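PDB 5FD0: beta-N-acetylhexosaminidase from Streptomyces plicatus, which probably hydrolyses terminal beta-linked N-acetylhexosamine residues from the non-reducing ends of glycans, as a family 20 glycoside hydrolase. Local coordinates for residues G349-A354 with A378-A383; A362-W367 with T388-S393. All coordinates share one frame; numbering follows the deposited sequence.

Contact 1: G349-A354 with A378-A383. With NAG (2-acetamido-2-deoxy-beta-D-glucopyranose), chain B.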
ATOM      1  N   GLY A 349     -10.348   6.893   9.574  1.00 17.24           N
ATOM      2  CA  GLY A 349     -11.622   6.342   9.137  1.00 18.57           C
ATOM      3  C   GLY A 349     -11.885   6.717   7.697  1.00 15.39           C
ATOM      4  O   GLY A 349     -11.247   7.612   7.147  1.00 16.88           O
ATOM      5  N   TRP A 350     -12.823   6.007   7.081  1.00 16.67           N
ATOM      6  CA  TRP A 350     -13.300   6.460   5.783  1.00 13.85           C
ATOM      7  C   TRP A 350     -13.994   7.828   5.949  1.00 14.50           C
ATOM      8  O   TRP A 350     -14.346   8.239   7.056  1.00 15.63           O
ATOM      9  CB  TRP A 350     -14.226   5.411   5.172  1.00 13.37           C
ATOM     10  CG  TRP A 350     -13.544   4.036   4.966  1.00 14.65           C
ATOM     11  CD1 TRP A 350     -13.708   2.927   5.732  1.00 16.83           C
ATOM     12  CD2 TRP A 350     -12.622   3.674   3.938  1.00 13.98           C
ATOM     13  NE1 TRP A 350     -12.944   1.893   5.252  1.00 15.43           N
ATOM     14  CE2 TRP A 350     -12.270   2.320   4.148  1.00 13.78           C
ATOM     15  CE3 TRP A 350     -12.078   4.349   2.838  1.00 16.05           C
ATOM     16  CZ2 TRP A 350     -11.391   1.635   3.306  1.00 14.92           C
ATOM     17  CZ3 TRP A 350     -11.219   3.667   1.994  1.00 14.98           C
ATOM     18  CH2 TRP A 350     -10.882   2.319   2.238  1.00 15.04           C
ATOM     19  N   HIS A 351     -14.144   8.557   4.842  1.00 18.65           N
ATOM     20  CA  HIS A 351     -14.513   9.982   4.949  1.00 17.12           C
ATOM     21  C   HIS A 351     -15.942  10.202   5.452  1.00 19.29           C
ATOM     22  O   HIS A 351     -16.293  11.340   5.795  1.00 18.78           O
ATOM     23  CB  HIS A 351     -14.279  10.712   3.608  1.00 17.21           C
ATOM     24  CG  HIS A 351     -15.282  10.388   2.539  1.00 19.85           C
ATOM     25  ND1 HIS A 351     -15.038   9.467   1.544  1.00 15.33           N
ATOM     26  CD2 HIS A 351     -16.526  10.874   2.306  1.00 16.86           C
ATOM     27  CE1 HIS A 351     -16.085   9.403   0.739  1.00 17.72           C
ATOM     28  NE2 HIS A 351     -17.009  10.236   1.189  1.00 17.17           N
ATOM     29  N   GLN A 352     -16.744   9.143   5.582  1.00 18.81           N
ATOM     30  CA  GLN A 352     -17.995   9.248   6.327  1.00 16.94           C
ATOM     31  C   GLN A 352     -17.750   9.761   7.746  1.00 21.39           C
ATOM     32  O   GLN A 352     -18.626  10.396   8.335  1.00 17.61           O
ATOM     33  CB  GLN A 352     -18.722   7.902   6.376  1.00 16.28           C
ATOM     34  CG  GLN A 352     -19.369   7.477   5.083  1.00 19.17           C
ATOM     35  CD  GLN A 352     -18.360   7.222   3.988  1.00 22.42           C
ATOM     36  OE1 GLN A 352     -17.309   6.615   4.211  1.00 16.55           O
ATOM     37  NE2 GLN A 352     -18.654   7.723   2.808  1.00 19.89           N
ATOM     38  N   LEU A 353     -16.559   9.526   8.298  1.00 15.97           N
ATOM     39  CA  LEU A 353     -16.244  10.025   9.635  1.00 18.62           C
ATOM     40  C   LEU A 353     -16.283  11.551   9.687  1.00 19.41           C
ATOM     41  O   LEU A 353     -16.518  12.129  10.760  1.00 19.17           O
ATOM     42  CB  LEU A 353     -14.875   9.508  10.068  1.00 15.45           C
ATOM     43  CG  LEU A 353     -14.386   9.837  11.465  1.00 16.79           C
ATOM     44  CD1 LEU A 353     -15.346   9.327  12.508  1.00 23.49           C
ATOM     45  CD2 LEU A 353     -13.023   9.237  11.707  1.00 20.34           C
ATOM     46  N   ALA A 354     -16.074  12.213   8.545  1.00 19.11           N
ATOM     47  CA  ALA A 354     -16.119  13.673   8.497  1.00 23.03           C
ATOM     48  C   ALA A 354     -17.496  14.214   8.869  1.00 23.10           C
ATOM     49  O   ALA A 354     -17.620  15.380   9.260  1.00 26.06           O
ATOM     50  CB  ALA A 354     -15.729  14.167   7.110  1.00 18.37           C
ATOM     51  N   ALA A 378     -17.978  18.812   0.293  1.00 21.15           N
ATOM     52  CA  ALA A 378     -17.796  19.973   1.157  1.00 21.21           C
ATOM     53  C   ALA A 378     -17.574  19.557   2.591  1.00 17.73           C
ATOM     54  O   ALA A 378     -16.754  20.147   3.297  1.00 21.82           O
ATOM     55  CB  ALA A 378     -19.021  20.883   1.079  1.00 24.98           C
ATOM     56  N   GLU A 379     -18.345  18.575   3.052  1.00 18.66           N
ATOM     57  CA  GLU A 379     -18.154  18.045   4.386  1.00 21.03           C
ATOM     58  C   GLU A 379     -16.718  17.555   4.589  1.00 24.80           C
ATOM     59  O   GLU A 379     -16.152  17.708   5.680  1.00 22.79           O
ATOM     60  CB  GLU A 379     -19.135  16.913   4.597  1.00 24.91           C
ATOM     61  CG  GLU A 379     -19.208  16.429   5.972  1.00 28.03           C
ATOM     62  CD  GLU A 379     -20.384  15.497   6.126  1.00 35.44           C
ATOM     63  OE1 GLU A 379     -20.189  14.302   5.860  1.00 32.05           O
ATOM     64  OE2 GLU A 379     -21.498  15.966   6.468  1.00 41.38           O
ATOM     65  N   VAL A 380     -16.118  16.963   3.554  1.00 18.88           N
ATOM     66  CA  VAL A 380     -14.750  16.478   3.687  1.00 17.21           C
ATOM     67  C   VAL A 380     -13.762  17.645   3.640  1.00 17.05           C
ATOM     68  O   VAL A 380     -12.834  17.709   4.449  1.00 17.34           O
ATOM     69  CB  VAL A 380     -14.453  15.423   2.619  1.00 21.14           C
ATOM     70  CG1 VAL A 380     -13.008  14.925   2.744  1.00 19.14           C
ATOM     71  CG2 VAL A 380     -15.431  14.272   2.761  1.00 17.84           C
ATOM     72  N   ALA A 381     -13.974  18.610   2.743  1.00 15.80           N
ATOM     73  CA  ALA A 381     -13.097  19.780   2.692  1.00 20.24           C
ATOM     74  C   ALA A 381     -13.158  20.556   3.999  1.00 22.16           C
ATOM     75  O   ALA A 381     -12.147  21.111   4.452  1.00 22.80           O
ATOM     76  CB  ALA A 381     -13.476  20.691   1.524  1.00 22.01           C
ATOM     77  N   GLU A 382     -14.342  20.599   4.617  1.00 18.87           N
ATOM     78  CA  GLU A 382     -14.497  21.301   5.878  1.00 23.33           C
ATOM     79  C   GLU A 382     -13.708  20.619   6.984  1.00 22.04           C
ATOM     80  O   GLU A 382     -13.109  21.294   7.824  1.00 25.56           O
ATOM     81  CB  GLU A 382     -15.968  21.380   6.264  1.00 21.49           C
ATOM     82  CG  GLU A 382     -16.265  22.516   7.229  1.00 21.75           C
ATOM     83  CD  GLU A 382     -15.994  23.876   6.577  1.00 23.20           C
ATOM     84  OE1 GLU A 382     -16.545  24.133   5.468  1.00 29.30           O
ATOM     85  OE2 GLU A 382     -15.198  24.651   7.134  1.00 21.90           O
ATOM     86  N   ALA A 383     -13.709  19.283   7.026  1.00 20.43           N
ATOM     87  CA  ALA A 383     -12.889  18.609   8.026  1.00 22.13           C
ATOM     88  C   ALA A 383     -11.412  18.888   7.776  1.00 17.71           C
ATOM     89  O   ALA A 383     -10.643  19.094   8.718  1.00 22.80           O
ATOM     90  CB  ALA A 383     -13.189  17.108   8.041  1.00 19.90           C
TER
HETATM   91  C1  NAG B 601     -17.208   0.082  -1.703  1.00 23.34           C
HETATM   92  C2  NAG B 601     -17.038  -0.544  -0.306  1.00 19.90           C
HETATM   93  C3  NAG B 601     -16.125  -1.738  -0.236  1.00 19.32           C
HETATM   94  C4  NAG B 601     -16.259  -2.649  -1.404  1.00 21.15           C
HETATM   95  C5  NAG B 601     -15.918  -1.771  -2.593  1.00 18.03           C
HETATM   96  C6  NAG B 601     -15.747  -2.489  -3.893  1.00 24.21           C
HETATM   97  C7  NAG B 601     -15.452   1.186   0.445  1.00 17.34           C
HETATM   98  C8  NAG B 601     -15.045   2.159   1.525  1.00 17.01           C
HETATM   99  N2  NAG B 601     -16.562   0.453   0.653  1.00 20.03           N
HETATM  100  O1  NAG B 601     -18.506   0.506  -1.823  1.00 26.24           O
HETATM  101  O3  NAG B 601     -16.443  -2.506   0.956  1.00 18.14           O
HETATM  102  O4  NAG B 601     -15.351  -3.739  -1.268  1.00 21.94           O
HETATM  103  O5  NAG B 601     -17.010  -0.832  -2.775  1.00 25.56           O
HETATM  104  O6  NAG B 601     -15.268  -1.603  -4.878  1.00 18.21           O
HETATM  105  O7  NAG B 601     -14.799   1.094  -0.546  1.00 17.20           O
HETATM  106  O   HOH W   1     -18.478  12.697   4.473  1.00 28.09           O
HETATM  107  O   HOH W   2     -16.750  18.050   8.327  1.00 22.34           O
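His351 offers CD2 to Val380 CG2 at 3.6 Å, the methyl meeting the imidazole obliquely and the two side chains crossing at about a right angle. Chi1 of Val380 (179°) sets CG1 anti to the backbone N and turns CG2 to the histidine. Ala354 CB packs on Ala383 CB at 4.0 Å and, more distantly, on Val380 CG2.

No direct hydrogen bond crosses the contact; two waters carry its polar part. One donates to Glu379 OE1 (2.7 Å) and to His351 O, sitting at the edge of the imidazole in its plane. The second donates to Ala354 O at 3.0 Å and to Glu379 O. Glu379 CG also comes to 3.8 Å from Ala354 O. His351 itself is held by Glu376 at NE2 and by the backbone N of Trp367 at ND1.

At the strand end, Trp350 turns to the bound sugar, whose acetamide methyl C8 stands 3.7 Å above the indole plane, over its centre. With an alanine here, that methyl would probably lose one of the two indole faces it lies against, and Glu250 the indole N-H it accepts. As in other TIM-barrel enzymes, residues at the C-terminal end of a barrel strand line the active site, here the acetamide pocket of a family 20 hexosaminidase.

Contact 2: A362-W367 with T388-S393. With NAG (2-acetamido-2-deoxy-beta-D-glucopyranose), chain B.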
ATOM      1  N   ALA A 362      -7.125  13.039  13.900  1.00 22.26           N
ATOM      2  CA  ALA A 362      -7.665  12.019  13.014  1.00 20.03           C
ATOM      3  C   ALA A 362      -7.315  12.289  11.553  1.00 19.03           C
ATOM      4  O   ALA A 362      -7.115  13.432  11.121  1.00 18.89           O
ATOM      5  CB  ALA A 362      -9.185  11.936  13.189  1.00 22.40           C
ATOM      6  N   LEU A 363      -7.251  11.210  10.781  1.00 17.09           N
ATOM      7  CA  LEU A 363      -7.237  11.303   9.329  1.00 18.60           C
ATOM      8  C   LEU A 363      -8.501  10.666   8.766  1.00 18.35           C
ATOM      9  O   LEU A 363      -9.034   9.715   9.337  1.00 17.08           O
ATOM     10  CB  LEU A 363      -6.018  10.595   8.728  1.00 22.11           C
ATOM     11  CG  LEU A 363      -4.620  11.131   9.028  1.00 21.29           C
ATOM     12  CD1 LEU A 363      -4.234  10.820  10.403  1.00 25.00           C
ATOM     13  CD2 LEU A 363      -3.599  10.488   8.109  1.00 29.64           C
ATOM     14  N   VAL A 364      -8.959  11.154   7.614  1.00 16.37           N
ATOM     15  CA  VAL A 364     -10.026  10.460   6.916  1.00 15.80           C
ATOM     16  C   VAL A 364      -9.581  10.138   5.504  1.00 16.91           C
ATOM     17  O   VAL A 364      -8.809  10.865   4.866  1.00 15.86           O
ATOM     18  CB  VAL A 364     -11.352  11.258   6.899  1.00 17.02           C
ATOM     19  CG1 VAL A 364     -11.865  11.423   8.304  1.00 18.19           C
ATOM     20  CG2 VAL A 364     -11.147  12.585   6.219  1.00 18.71           C
ATOM     21  N   GLN A 365     -10.088   9.021   5.027  1.00 18.25           N
ATOM     22  CA  GLN A 365      -9.732   8.466   3.732  1.00 19.86           C
ATOM     23  C   GLN A 365     -10.907   8.699   2.787  1.00 15.97           C
ATOM     24  O   GLN A 365     -11.980   8.093   2.947  1.00 15.89           O
ATOM     25  CB  GLN A 365      -9.394   6.981   3.868  1.00 15.30           C
ATOM     26  CG  GLN A 365      -8.981   6.357   2.562  1.00 21.45           C
ATOM     27  CD  GLN A 365      -8.393   4.964   2.724  1.00 20.53           C
ATOM     28  OE1 GLN A 365      -8.257   4.425   3.836  1.00 14.43           O
ATOM     29  NE2 GLN A 365      -8.054   4.371   1.605  1.00 16.80           N
ATOM     30  N   TYR A 366     -10.690   9.566   1.811  1.00 15.73           N
ATOM     31  CA  TYR A 366     -11.717   9.993   0.869  1.00 17.71           C
ATOM     32  C   TYR A 366     -11.760   9.014  -0.297  1.00 16.77           C
ATOM     33  O   TYR A 366     -10.789   8.892  -1.055  1.00 15.87           O
ATOM     34  CB  TYR A 366     -11.438  11.404   0.350  1.00 19.15           C
ATOM     35  CG  TYR A 366     -12.475  11.863  -0.639  1.00 18.45           C
ATOM     36  CD1 TYR A 366     -13.728  12.301  -0.203  1.00 19.84           C
ATOM     37  CD2 TYR A 366     -12.224  11.857  -2.003  1.00 19.44           C
ATOM     38  CE1 TYR A 366     -14.692  12.706  -1.106  1.00 19.74           C
ATOM     39  CE2 TYR A 366     -13.194  12.270  -2.907  1.00 21.37           C
ATOM     40  CZ  TYR A 366     -14.422  12.694  -2.439  1.00 19.55           C
ATOM     41  OH  TYR A 366     -15.382  13.109  -3.332  1.00 24.03           O
ATOM     42  N   TRP A 367     -12.884   8.317  -0.429  1.00 14.68           N
ATOM     43  CA  TRP A 367     -13.109   7.377  -1.512  1.00 14.36           C
ATOM     44  C   TRP A 367     -14.222   7.825  -2.462  1.00 18.60           C
ATOM     45  O   TRP A 367     -14.782   7.000  -3.197  1.00 16.82           O
ATOM     46  CB  TRP A 367     -13.385   5.997  -0.924  1.00 15.23           C
ATOM     47  CG  TRP A 367     -14.570   5.870  -0.035  1.00 15.71           C
ATOM     48  CD1 TRP A 367     -14.698   6.314   1.268  1.00 16.73           C
ATOM     49  CD2 TRP A 367     -15.786   5.166  -0.336  1.00 14.86           C
ATOM     50  NE1 TRP A 367     -15.933   5.945   1.768  1.00 15.54           N
ATOM     51  CE2 TRP A 367     -16.611   5.235   0.810  1.00 16.12           C
ATOM     52  CE3 TRP A 367     -16.255   4.479  -1.458  1.00 17.17           C
ATOM     53  CZ2 TRP A 367     -17.895   4.676   0.838  1.00 19.38           C
ATOM     54  CZ3 TRP A 367     -17.519   3.913  -1.413  1.00 20.53           C
ATOM     55  CH2 TRP A 367     -18.319   4.016  -0.278  1.00 19.63           C
ATOM     56  N   THR A 388      -8.343  17.954  10.151  1.00 24.27           N
ATOM     57  CA  THR A 388      -8.324  16.533   9.809  1.00 20.52           C
ATOM     58  C   THR A 388      -7.432  16.311   8.596  1.00 19.50           C
ATOM     59  O   THR A 388      -7.579  16.988   7.574  1.00 23.55           O
ATOM     60  CB  THR A 388      -9.749  16.055   9.512  1.00 18.17           C
ATOM     61  OG1 THR A 388     -10.590  16.362  10.615  1.00 20.01           O
ATOM     62  CG2 THR A 388      -9.808  14.543   9.256  1.00 17.35           C
ATOM     63  N   GLY A 389      -6.500  15.369   8.695  1.00 21.25           N
ATOM     64  CA  GLY A 389      -5.705  15.010   7.536  1.00 22.48           C
ATOM     65  C   GLY A 389      -6.510  14.201   6.535  1.00 17.72           C
ATOM     66  O   GLY A 389      -7.416  13.460   6.888  1.00 19.69           O
ATOM     67  N   LEU A 390      -6.173  14.363   5.259  1.00 16.15           N
ATOM     68  CA  LEU A 390      -6.914  13.748   4.162  1.00 17.60           C
ATOM     69  C   LEU A 390      -6.045  12.734   3.437  1.00 18.98           C
ATOM     70  O   LEU A 390      -4.944  13.072   2.985  1.00 18.95           O
ATOM     71  CB  LEU A 390      -7.358  14.805   3.160  1.00 16.99           C
ATOM     72  CG  LEU A 390      -8.802  15.181   2.966  1.00 36.78           C
ATOM     73  CD1 LEU A 390      -9.445  15.467   4.298  1.00 29.83           C
ATOM     74  CD2 LEU A 390      -8.807  16.407   2.057  1.00 28.59           C
ATOM     75  N   ILE A 391      -6.542  11.507   3.314  1.00 20.47           N
ATOM     76  CA  ILE A 391      -5.944  10.484   2.460  1.00 17.87           C
ATOM     77  C   ILE A 391      -6.852  10.331   1.257  1.00 17.02           C
ATOM     78  O   ILE A 391      -8.030  10.015   1.418  1.00 18.09           O
ATOM     79  CB  ILE A 391      -5.798   9.144   3.189  1.00 14.66           C
ATOM     80  CG1 ILE A 391      -4.938   9.266   4.460  1.00 18.95           C
ATOM     81  CG2 ILE A 391      -5.210   8.102   2.248  1.00 19.35           C
ATOM     82  CD1 ILE A 391      -5.277   8.269   5.519  1.00 16.42           C
ATOM     83  N   LEU A 392      -6.308  10.495   0.058  1.00 13.01           N
ATOM     84  CA  LEU A 392      -7.104  10.483  -1.153  1.00 13.41           C
ATOM     85  C   LEU A 392      -6.976   9.120  -1.814  1.00 18.07           C
ATOM     86  O   LEU A 392      -5.872   8.711  -2.189  1.00 15.41           O
ATOM     87  CB  LEU A 392      -6.655  11.595  -2.104  1.00 15.87           C
ATOM     88  CG  LEU A 392      -6.802  13.008  -1.547  1.00 20.00           C
ATOM     89  CD1 LEU A 392      -6.415  14.002  -2.612  1.00 18.31           C
ATOM     90  CD2 LEU A 392      -8.233  13.263  -1.051  1.00 23.24           C
ATOM     91  N   SER A 393      -8.107   8.428  -1.947  1.00 15.01           N
ATOM     92  CA  SER A 393      -8.206   7.188  -2.723  1.00 15.05           C
ATOM     93  C   SER A 393      -9.543   7.168  -3.448  1.00 15.65           C
ATOM     94  O   SER A 393     -10.447   6.383  -3.115  1.00 14.38           O
ATOM     95  CB  SER A 393      -8.060   5.966  -1.813  1.00 18.04           C
ATOM     96  OG  SER A 393      -9.057   5.965  -0.817  1.00 16.80           O
TER
HETATM   97  C1  NAG B 601     -17.208   0.082  -1.703  1.00 23.34           C
HETATM   98  C2  NAG B 601     -17.038  -0.544  -0.306  1.00 19.90           C
HETATM   99  C3  NAG B 601     -16.125  -1.738  -0.236  1.00 19.32           C
HETATM  100  C4  NAG B 601     -16.259  -2.649  -1.404  1.00 21.15           C
HETATM  101  C5  NAG B 601     -15.918  -1.771  -2.593  1.00 18.03           C
HETATM  102  C6  NAG B 601     -15.747  -2.489  -3.893  1.00 24.21           C
HETATM  103  C7  NAG B 601     -15.452   1.186   0.445  1.00 17.34           C
HETATM  104  C8  NAG B 601     -15.045   2.159   1.525  1.00 17.01           C
HETATM  105  N2  NAG B 601     -16.562   0.453   0.653  1.00 20.03           N
HETATM  106  O1  NAG B 601     -18.506   0.506  -1.823  1.00 26.24           O
HETATM  107  O3  NAG B 601     -16.443  -2.506   0.956  1.00 18.14           O
HETATM  108  O4  NAG B 601     -15.351  -3.739  -1.268  1.00 21.94           O
HETATM  109  O5  NAG B 601     -17.010  -0.832  -2.775  1.00 25.56           O
HETATM  110  O6  NAG B 601     -15.268  -1.603  -4.878  1.00 18.21           O
HETATM  111  O7  NAG B 601     -14.799   1.094  -0.546  1.00 17.20           O
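Strands 363-366 and 389-392 run parallel, joined through helix 374-385 as a beta-alpha-beta unit of the TIM barrel. Between Ala362 and Ser393 five backbone hydrogen bonds tie them in register, alternating in direction. Val364 bonds through both its N and its O: the N gives to Gly389 O, and the O receives Ile391 N at 2.8 Å in an almost straight bond (177° at the hydrogen).

The tight part is the apolar packing on the two faces of the sheet. On the face of Leu363 and Ile391, Leu363 CD2 meets Ile391 CD1 at 3.8 Å, the two chains crossing obliquely. Gly389, paired with Leu363, has no side chain, and a CB there would come tightly against Leu363 CG. On the other face, Val364 CG2 touches both Thr388 CG2 and Leu390 CD1 at 3.9 Å; the Val364 side chain lies side by side with that of Leu390 and at about a right angle to that of Thr388. Tyr366 CB packs on Leu392 CD2, while its ring swings away to His351 and the helix, at Lys377 and Val380.

The looser side is Trp367, partly exposed and covering little of the other strand. With chi1 at 61°, CG sits between the backbone N and carbonyl carbon, and the indole leaves the sheet for the ligand. Acetamide carbon C8 of the sugar stands over the centre of one face, 3.5 Å from the plane, and Gln352 accepts from NE1. Gln365 and Ser393, by contrast, are buried: the extended Gln365 chain has OE1 bonded to His315, and NE2 donates to Ser393 OG at 3.1 Å, the hydroxyl oxygen lying only 9° out of the amide plane.

Both contacts are buried, but contact 2 lies deeper and is far larger, 575 against 223 Å² of surface. It is made within the barrel sheet by backbone hydrogen bonds, whereas contact 1 joins the 3-10 segment that follows a neighbouring strand to the outer helix by sparse apolar touches and waters. Helix 374-385 belongs to both: it supplies one side of contact 1 and is the crossover between the strands of contact 2. The two are sewn together where Gly349 O meets Gln365 N (2.8 Å, probably a hydrogen bond). Trp350 from one and Trp367 from the other, packed edge-to-face, converge on the same acetamide methyl.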